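Local coordinates for phosphoenolpyruvate-protein phosphotransferase (Acinetobacter sp., PDB 3CI6) that probably transfers a phosphoryl group from phosphoenolpyruvate to a histidine of its protein partner, this chain being its GAF domain, at residues 48-59 with 71-82. Sequence-based numbering, arbitrary orientation.
Sequences YLLDERNQRYLL and GHVSLQLSEGLV. With P4G (1-ethoxy-2-(2-ethoxyethoxy)ethane), chain F.
Tyr-57 and Leu-75 form the hydrogen-bonded pair of an antiparallel hairpin contact, in which the outer strand 74-76 of the GAF-domain sheet joins strand 56-59; the two segment axes run at 161°. Reciprocal backbone bonds fix the register, Tyr-57 N to Leu-75 O at 2.8 Å and Leu-75 N to Tyr-57 O at 2.9 Å. Past the end of strand 74-76, Leu-59 still bonds to the loop leading into it: its N to Val-73 O, and its O from Gly-71 N.

On the sheet face bearing Tyr-57 and Leu-75 the contact is mainly apolar. Leu-77 CD2 lies 3.9 Å from the centroid of the Tyr-57 ring and 22° off its normal, a CH-pi contact. Val-82 CG1, from helix 80-88, approaches the opposite face of that ring near its rim. Water 3 sits in the ring plane, accepting from Tyr-57 OH. Leu-75 CD1 rests over a face of the Tyr-48 ring, 4.0 Å from Tyr-48 CE2.

The other face, with Leu-58 and Ser-74, is more polar. Arg-56 CG stands between its backbone N and carbonyl carbon (chi1 64°), and the extended chain passes Ser-74 CB, 3.5 Å from Arg-56 CD. At a G1 beta bulge, where Gln-55 and Arg-56 both face Asp-51, Arg-56 NE forms a salt bridge with Asp-51 OD2, which Asn-54 ND2 also grips from the same side of the carboxylate plane, while Leu-58 CD1 lies over the guanidinium.

Backbone bonds thus hold the edge strand, aliphatic groups pack both faces of the Tyr-57 ring, and the Asp-51 carboxylate, held by Arg-56 and Asn-54, is set beside the bound polyether.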
ATOM      1  N   TYR B  48      14.312   1.543  -7.402  1.00  5.62           N
ATOM      2  CA  TYR B  48      14.577   1.248  -8.802  1.00  5.47           C
ATOM      3  C   TYR B  48      13.280   0.765  -9.403  1.00  6.63           C
ATOM      4  O   TYR B  48      12.658  -0.206  -8.916  1.00  7.57           O
ATOM      5  CB  TYR B  48      15.669   0.136  -8.912  1.00  7.35           C
ATOM      6  CG  TYR B  48      17.003   0.525  -8.390  1.00  8.37           C
ATOM      7  CD1 TYR B  48      17.265   0.383  -7.045  1.00  9.53           C
ATOM      8  CD2 TYR B  48      18.017   1.038  -9.207  1.00 11.38           C
ATOM      9  CE1 TYR B  48      18.477   0.747  -6.495  1.00 11.24           C
ATOM     10  CE2 TYR B  48      19.221   1.404  -8.642  1.00 11.52           C
ATOM     11  CZ  TYR B  48      19.428   1.250  -7.293  1.00 12.09           C
ATOM     12  OH  TYR B  48      20.636   1.618  -6.658  1.00 15.42           O
ATOM     13  N   LEU B  49      12.852   1.358 -10.505  1.00  5.30           N
ATOM     14  CA  LEU B  49      11.623   0.922 -11.151  1.00  5.67           C
ATOM     15  C   LEU B  49      11.926   0.146 -12.412  1.00  6.57           C
ATOM     16  O   LEU B  49      12.877   0.461 -13.154  1.00  6.23           O
ATOM     17  CB  LEU B  49      10.707   2.102 -11.508  1.00  6.75           C
ATOM     18  CG  LEU B  49      10.132   2.853 -10.309  1.00  9.35           C
ATOM     19  CD1 LEU B  49       9.063   3.808 -10.854  1.00 11.71           C
ATOM     20  CD2 LEU B  49       9.591   1.878  -9.255  1.00 11.89           C
ATOM     21  N   LEU B  50      11.177  -0.909 -12.658  0.60  7.42           N
ATOM     22  CA  LEU B  50      11.350  -1.675 -13.878  0.60  8.72           C
ATOM     23  C   LEU B  50      10.820  -0.856 -15.065  0.60  8.05           C
ATOM     24  O   LEU B  50       9.636  -0.538 -15.111  0.60  8.96           O
ATOM     25  CB  LEU B  50      10.655  -3.042 -13.722  0.60  8.49           C
ATOM     26  CG  LEU B  50      11.213  -4.205 -14.554  0.60  8.91           C
ATOM     27  CD1 LEU B  50      10.557  -5.542 -14.178  0.60 13.27           C
ATOM     28  CD2 LEU B  50      11.043  -3.860 -16.033  0.60 10.31           C
ATOM     29  N   ASP B  51      11.701  -0.566 -16.041  1.00  8.82           N
ATOM     30  CA  ASP B  51      11.478   0.208 -17.237  1.00 10.19           C
ATOM     31  C   ASP B  51      11.309  -0.847 -18.316  1.00 12.59           C
ATOM     32  O   ASP B  51      12.284  -1.388 -18.842  1.00 12.82           O
ATOM     33  CB  ASP B  51      12.686   1.102 -17.483  1.00 10.60           C
ATOM     34  CG  ASP B  51      12.583   1.868 -18.771  1.00 12.30           C
ATOM     35  OD1 ASP B  51      11.581   1.647 -19.507  1.00 14.02           O
ATOM     36  OD2 ASP B  51      13.462   2.713 -18.981  1.00 14.37           O
ATOM     37  N   GLU B  52      10.079  -1.175 -18.660  0.60 13.70           N
ATOM     38  CA  GLU B  52       9.887  -2.295 -19.562  0.60 14.29           C
ATOM     39  C   GLU B  52      10.251  -1.927 -21.006  0.60 13.02           C
ATOM     40  O   GLU B  52      10.592  -2.801 -21.783  0.60 14.13           O
ATOM     41  CB  GLU B  52       8.460  -2.813 -19.472  0.60 15.24           C
ATOM     42  CG  GLU B  52       8.354  -4.306 -19.644  0.60 16.86           C
ATOM     43  CD  GLU B  52       7.120  -4.878 -18.973  0.60 17.40           C
ATOM     44  OE1 GLU B  52       6.121  -4.132 -18.819  0.60 20.90           O
ATOM     45  OE2 GLU B  52       7.169  -6.067 -18.601  0.60 21.63           O
ATOM     46  N   ARG B  53      10.191  -0.651 -21.350  1.00 11.82           N
ATOM     47  CA  ARG B  53      10.627  -0.219 -22.667  1.00 11.68           C
ATOM     48  C   ARG B  53      12.111  -0.487 -22.928  1.00 11.05           C
ATOM     49  O   ARG B  53      12.507  -0.972 -23.991  1.00  9.43           O
ATOM     50  CB  ARG B  53      10.396   1.274 -22.726  1.00 12.90           C
ATOM     51  CG  ARG B  53       9.762   1.702 -23.856  1.00 13.73           C
ATOM     52  CD  ARG B  53       9.456   3.198 -23.762  1.00 13.82           C
ATOM     53  NE  ARG B  53       9.971   3.819 -24.958  1.00 11.81           N
ATOM     54  CZ  ARG B  53       9.462   4.882 -25.559  1.00 11.40           C
ATOM     55  NH1 ARG B  53       8.395   5.500 -25.075  1.00  9.55           N
ATOM     56  NH2 ARG B  53      10.045   5.330 -26.646  1.00 10.60           N
ATOM     57  N   ASN B  54      12.930  -0.196 -21.917  1.00 10.10           N
ATOM     58  CA  ASN B  54      14.375  -0.394 -21.997  1.00 11.72           C
ATOM     59  C   ASN B  54      14.880  -1.673 -21.328  1.00 12.20           C
ATOM     60  O   ASN B  54      16.076  -1.908 -21.265  1.00 12.06           O
ATOM     61  CB  ASN B  54      15.073   0.843 -21.410  1.00 11.26           C
ATOM     62  CG  ASN B  54      14.851   2.083 -22.284  1.00 12.86           C
ATOM     63  OD1 ASN B  54      15.324   2.112 -23.406  1.00 14.72           O
ATOM     64  ND2 ASN B  54      14.112   3.073 -21.785  1.00 16.39           N
ATOM     65  N   GLN B  55      13.956  -2.489 -20.830  1.00 12.10           N
ATOM     66  CA  GLN B  55      14.273  -3.775 -20.210  1.00 12.51           C
ATOM     67  C   GLN B  55      15.382  -3.674 -19.166  1.00 11.53           C
ATOM     68  O   GLN B  55      16.453  -4.302 -19.275  1.00 12.48           O
ATOM     69  CB  GLN B  55      14.613  -4.806 -21.285  1.00 13.89           C
ATOM     70  CG  GLN B  55      13.349  -5.229 -22.056  1.00 17.25           C
ATOM     71  CD  GLN B  55      12.324  -5.943 -21.182  1.00 21.25           C
ATOM     72  OE1 GLN B  55      12.591  -7.030 -20.664  1.00 25.12           O
ATOM     73  NE2 GLN B  55      11.159  -5.328 -20.989  1.00 24.46           N
ATOM     74  N   ARG B  56      15.154  -2.809 -18.191  1.00  9.33           N
ATOM     75  CA  ARG B  56      16.142  -2.547 -17.189  1.00  8.53           C
ATOM     76  C   ARG B  56      15.428  -1.991 -15.965  1.00  6.81           C
ATOM     77  O   ARG B  56      14.296  -1.528 -16.053  1.00  6.92           O
ATOM     78  CB  ARG B  56      17.141  -1.492 -17.685  1.00  8.36           C
ATOM     79  CG  ARG B  56      16.490  -0.145 -17.930  1.00 12.39           C
ATOM     80  CD  ARG B  56      17.407   0.964 -18.415  1.00 16.15           C
ATOM     81  NE  ARG B  56      16.652   2.218 -18.539  1.00 19.86           N
ATOM     82  CZ  ARG B  56      17.209   3.391 -18.842  1.00 24.56           C
ATOM     83  NH1 ARG B  56      16.457   4.487 -18.974  1.00 25.82           N
ATOM     84  NH2 ARG B  56      18.525   3.467 -19.010  1.00 27.04           N
ATOM     85  N   TYR B  57      16.120  -1.984 -14.841  1.00  6.53           N
ATOM     86  CA  TYR B  57      15.677  -1.230 -13.654  1.00  6.50           C
ATOM     87  C   TYR B  57      16.354   0.122 -13.674  1.00  6.80           C
ATOM     88  O   TYR B  57      17.585   0.183 -13.875  1.00  9.48           O
ATOM     89  CB  TYR B  57      16.034  -1.965 -12.370  1.00  7.16           C
ATOM     90  CG  TYR B  57      15.286  -3.271 -12.146  1.00  7.28           C
ATOM     91  CD1 TYR B  57      13.986  -3.275 -11.709  1.00  9.76           C
ATOM     92  CD2 TYR B  57      15.917  -4.492 -12.315  1.00  8.36           C
ATOM     93  CE1 TYR B  57      13.298  -4.452 -11.501  1.00 11.74           C
ATOM     94  CE2 TYR B  57      15.234  -5.669 -12.087  1.00  8.93           C
ATOM     95  CZ  TYR B  57      13.937  -5.638 -11.662  1.00  9.79           C
ATOM     96  OH  TYR B  57      13.239  -6.804 -11.440  1.00 11.88           O
ATOM     97  N   LEU B  58      15.618   1.189 -13.456  1.00  5.21           N
ATOM     98  CA  LEU B  58      16.186   2.532 -13.434  1.00  5.48           C
ATOM     99  C   LEU B  58      16.060   3.129 -12.048  1.00  5.58           C
ATOM    100  O   LEU B  58      14.996   3.082 -11.446  1.00  5.24           O
ATOM    101  CB  LEU B  58      15.472   3.441 -14.442  1.00  5.18           C
ATOM    102  CG  LEU B  58      15.997   4.861 -14.640  1.00  4.80           C
ATOM    103  CD1 LEU B  58      17.440   4.847 -15.208  1.00  6.92           C
ATOM    104  CD2 LEU B  58      15.025   5.634 -15.527  1.00  7.07           C
ATOM    105  N   LEU B  59      17.151   3.731 -11.548  1.00  5.54           N
ATOM    106  CA  LEU B  59      17.108   4.415 -10.265  1.00  5.38           C
ATOM    107  C   LEU B  59      16.225   5.641 -10.402  1.00  5.95           C
ATOM    108  O   LEU B  59      16.493   6.499 -11.252  1.00  5.61           O
ATOM    109  CB  LEU B  59      18.522   4.838  -9.872  1.00  5.14           C
ATOM    110  CG  LEU B  59      18.631   5.621  -8.584  1.00  5.56           C
ATOM    111  CD1 LEU B  59      18.172   4.861  -7.348  1.00  6.33           C
ATOM    112  CD2 LEU B  59      20.092   6.071  -8.420  1.00  7.63           C
ATOM    113  N   GLY B  71      17.775   8.759 -12.216  1.00  9.86           N
ATOM    114  CA  GLY B  71      17.407   8.798 -13.624  1.00  9.28           C
ATOM    115  C   GLY B  71      18.491   8.390 -14.601  1.00  9.65           C
ATOM    116  O   GLY B  71      18.248   8.359 -15.825  1.00 11.57           O
ATOM    117  N   HIS B  72      19.663   8.030 -14.081  0.50  9.55           N
ATOM    118  CA  HIS B  72      20.868   7.839 -14.885  0.50  9.85           C
ATOM    119  C   HIS B  72      21.722   6.627 -14.499  0.50 10.23           C
ATOM    120  O   HIS B  72      22.828   6.441 -15.035  0.50 11.09           O
ATOM    121  CB  HIS B  72      21.701   9.117 -14.815  0.50 10.09           C
ATOM    122  CG  HIS B  72      20.986  10.317 -15.349  0.50 10.34           C
ATOM    123  ND1 HIS B  72      20.730  10.482 -16.694  0.50 11.43           N
ATOM    124  CD2 HIS B  72      20.490  11.417 -14.734  0.50 11.48           C
ATOM    125  CE1 HIS B  72      20.097  11.625 -16.879  0.50 11.06           C
ATOM    126  NE2 HIS B  72      19.941  12.212 -15.709  0.50 11.03           N
ATOM    127  N   VAL B  73      21.267   5.860 -13.517  1.00 10.09           N
ATOM    128  CA  VAL B  73      21.873   4.574 -13.192  1.00  9.56           C
ATOM    129  C   VAL B  73      20.844   3.475 -13.418  1.00  9.19           C
ATOM    130  O   VAL B  73      19.707   3.576 -12.947  1.00  8.17           O
ATOM    131  CB  VAL B  73      22.308   4.548 -11.719  1.00 10.33           C
ATOM    132  CG1 VAL B  73      22.580   3.072 -11.240  1.00 14.15           C
ATOM    133  CG2 VAL B  73      23.501   5.476 -11.531  1.00 14.01           C
ATOM    134  N   SER B  74      21.235   2.454 -14.173  1.00  9.91           N
ATOM    135  CA  SER B  74      20.335   1.353 -14.442  1.00 10.83           C
ATOM    136  C   SER B  74      21.017   0.025 -14.271  1.00 10.99           C
ATOM    137  O   SER B  74      22.255  -0.071 -14.245  1.00 11.07           O
ATOM    138  CB  SER B  74      19.730   1.439 -15.803  1.00 11.67           C
ATOM    139  OG  SER B  74      20.738   1.313 -16.778  1.00 13.34           O
ATOM    140  N   LEU B  75      20.186  -0.987 -14.135  1.00 10.89           N
ATOM    141  CA  LEU B  75      20.604  -2.360 -13.940  1.00 10.47           C
ATOM    142  C   LEU B  75      19.852  -3.268 -14.884  1.00 10.47           C
ATOM    143  O   LEU B  75      18.658  -3.080 -15.104  1.00  9.42           O
ATOM    144  CB  LEU B  75      20.304  -2.817 -12.505  1.00 11.28           C
ATOM    145  CG  LEU B  75      20.992  -2.028 -11.387  1.00 14.56           C
ATOM    146  CD1 LEU B  75      20.387  -2.185 -10.010  1.00 18.27           C
ATOM    147  CD2 LEU B  75      22.466  -2.445 -11.377  1.00 18.46           C
ATOM    148  N   GLN B  76      20.515  -4.287 -15.428  1.00 10.71           N
ATOM    149  CA  GLN B  76      19.763  -5.239 -16.220  1.00 12.42           C
ATOM    150  C   GLN B  76      18.872  -6.093 -15.316  1.00 12.32           C
ATOM    151  O   GLN B  76      19.058  -6.161 -14.108  1.00 10.85           O
ATOM    152  CB  GLN B  76      20.677  -6.138 -17.028  1.00 13.65           C
ATOM    153  CG  GLN B  76      21.543  -5.368 -18.021  1.00 16.95           C
ATOM    154  CD  GLN B  76      20.716  -4.635 -19.071  1.00 21.07           C
ATOM    155  OE1 GLN B  76      20.047  -5.257 -19.907  1.00 26.80           O
ATOM    156  NE2 GLN B  76      20.771  -3.305 -19.039  1.00 24.02           N
ATOM    157  N   LEU B  77      17.882  -6.733 -15.916  1.00 12.84           N
ATOM    158  CA  LEU B  77      16.840  -7.408 -15.161  1.00 14.05           C
ATOM    159  C   LEU B  77      17.351  -8.586 -14.325  1.00 14.51           C
ATOM    160  O   LEU B  77      16.796  -8.879 -13.289  1.00 14.84           O
ATOM    161  CB  LEU B  77      15.710  -7.837 -16.093  1.00 14.94           C
ATOM    162  CG  LEU B  77      14.918  -6.663 -16.670  1.00 16.76           C
ATOM    163  CD1 LEU B  77      13.787  -7.224 -17.488  1.00 19.93           C
ATOM    164  CD2 LEU B  77      14.364  -5.715 -15.605  1.00 16.77           C
ATOM    165  N   SER B  78      18.429  -9.214 -14.754  1.00 14.96           N
ATOM    166  CA  SER B  78      19.005 -10.328 -13.996  1.00 15.94           C
ATOM    167  C   SER B  78      20.251  -9.931 -13.229  1.00 15.90           C
ATOM    168  O   SER B  78      21.007 -10.796 -12.782  1.00 16.18           O
ATOM    169  CB  SER B  78      19.342 -11.465 -14.961  1.00 16.35           C
ATOM    170  OG  SER B  78      20.285 -11.045 -15.938  1.00 20.37           O
ATOM    171  N   GLU B  79      20.476  -8.628 -13.053  1.00 14.56           N
ATOM    172  CA  GLU B  79      21.773  -8.141 -12.605  1.00 14.66           C
ATOM    173  C   GLU B  79      21.844  -7.963 -11.107  1.00 14.65           C
ATOM    174  O   GLU B  79      21.132  -7.121 -10.540  1.00 14.01           O
ATOM    175  CB  GLU B  79      22.118  -6.817 -13.300  1.00 14.64           C
ATOM    176  CG  GLU B  79      23.482  -6.289 -12.947  1.00 14.93           C
ATOM    177  CD  GLU B  79      23.924  -5.102 -13.792  1.00 16.94           C
ATOM    178  OE1 GLU B  79      23.170  -4.644 -14.670  1.00 14.35           O
ATOM    179  OE2 GLU B  79      25.089  -4.659 -13.618  1.00 19.22           O
ATOM    180  N   GLY B  80      22.742  -8.733 -10.481  1.00 14.68           N
ATOM    181  CA  GLY B  80      23.104  -8.486  -9.108  1.00 13.55           C
ATOM    182  C   GLY B  80      21.988  -8.733  -8.099  1.00 12.41           C
ATOM    183  O   GLY B  80      21.013  -9.434  -8.380  1.00 11.58           O
ATOM    184  N   LEU B  81      22.171  -8.201  -6.898  1.00 11.83           N
ATOM    185  CA  LEU B  81      21.161  -8.395  -5.848  1.00 11.15           C
ATOM    186  C   LEU B  81      19.816  -7.755  -6.164  1.00 10.71           C
ATOM    187  O   LEU B  81      18.769  -8.330  -5.823  1.00  9.98           O
ATOM    188  CB  LEU B  81      21.670  -7.925  -4.482  1.00 11.03           C
ATOM    189  CG  LEU B  81      22.834  -8.711  -3.898  1.00 13.91           C
ATOM    190  CD1 LEU B  81      23.488  -7.928  -2.747  1.00 15.44           C
ATOM    191  CD2 LEU B  81      22.301 -10.124  -3.493  1.00 15.81           C
ATOM    192  N   VAL B  82      19.800  -6.580  -6.807  1.00 10.98           N
ATOM    193  CA  VAL B  82      18.529  -5.978  -7.185  1.00  9.92           C
ATOM    194  C   VAL B  82      17.793  -6.880  -8.183  1.00  9.89           C
ATOM    195  O   VAL B  82      16.576  -7.151  -8.052  1.00  8.73           O
ATOM    196  CB  VAL B  82      18.716  -4.534  -7.759  1.00 10.31           C
ATOM    197  CG1 VAL B  82      17.447  -4.016  -8.396  1.00 11.75           C
ATOM    198  CG2 VAL B  82      19.290  -3.578  -6.670  1.00 13.70           C
TER
HETATM  199  C8  P4G F 169       5.848   5.838 -16.977  1.00 26.71           C
HETATM  200  C7  P4G F 169       5.666   5.759 -15.472  1.00 29.17           C
HETATM  201  O4  P4G F 169       6.280   4.575 -14.995  1.00 31.73           O
HETATM  202  C6  P4G F 169       7.662   4.673 -15.211  1.00 27.89           C
HETATM  203  C5  P4G F 169       8.566   3.597 -14.679  1.00 30.10           C
HETATM  204  O3  P4G F 169       9.941   3.619 -15.173  1.00 32.78           O
HETATM  205  C4  P4G F 169      10.269   4.742 -15.935  1.00 29.84           C
HETATM  206  C3  P4G F 169      11.682   4.572 -16.328  1.00 33.03           C
HETATM  207  O2  P4G F 169      11.915   5.445 -17.421  1.00 36.94           O
HETATM  208  C2  P4G F 169      11.875   6.795 -17.006  1.00 36.36           C
HETATM  209  C1  P4G F 169      11.446   7.569 -18.247  1.00 37.92           C
HETATM  210  O   HOH W   1      18.556  -3.470 -21.347  1.00 49.14           O
HETATM  211  O   HOH W   2      17.686  -6.487 -18.950  1.00 27.15           O
HETATM  212  O   HOH W   3      14.705  -9.088 -11.991  1.00 23.41           O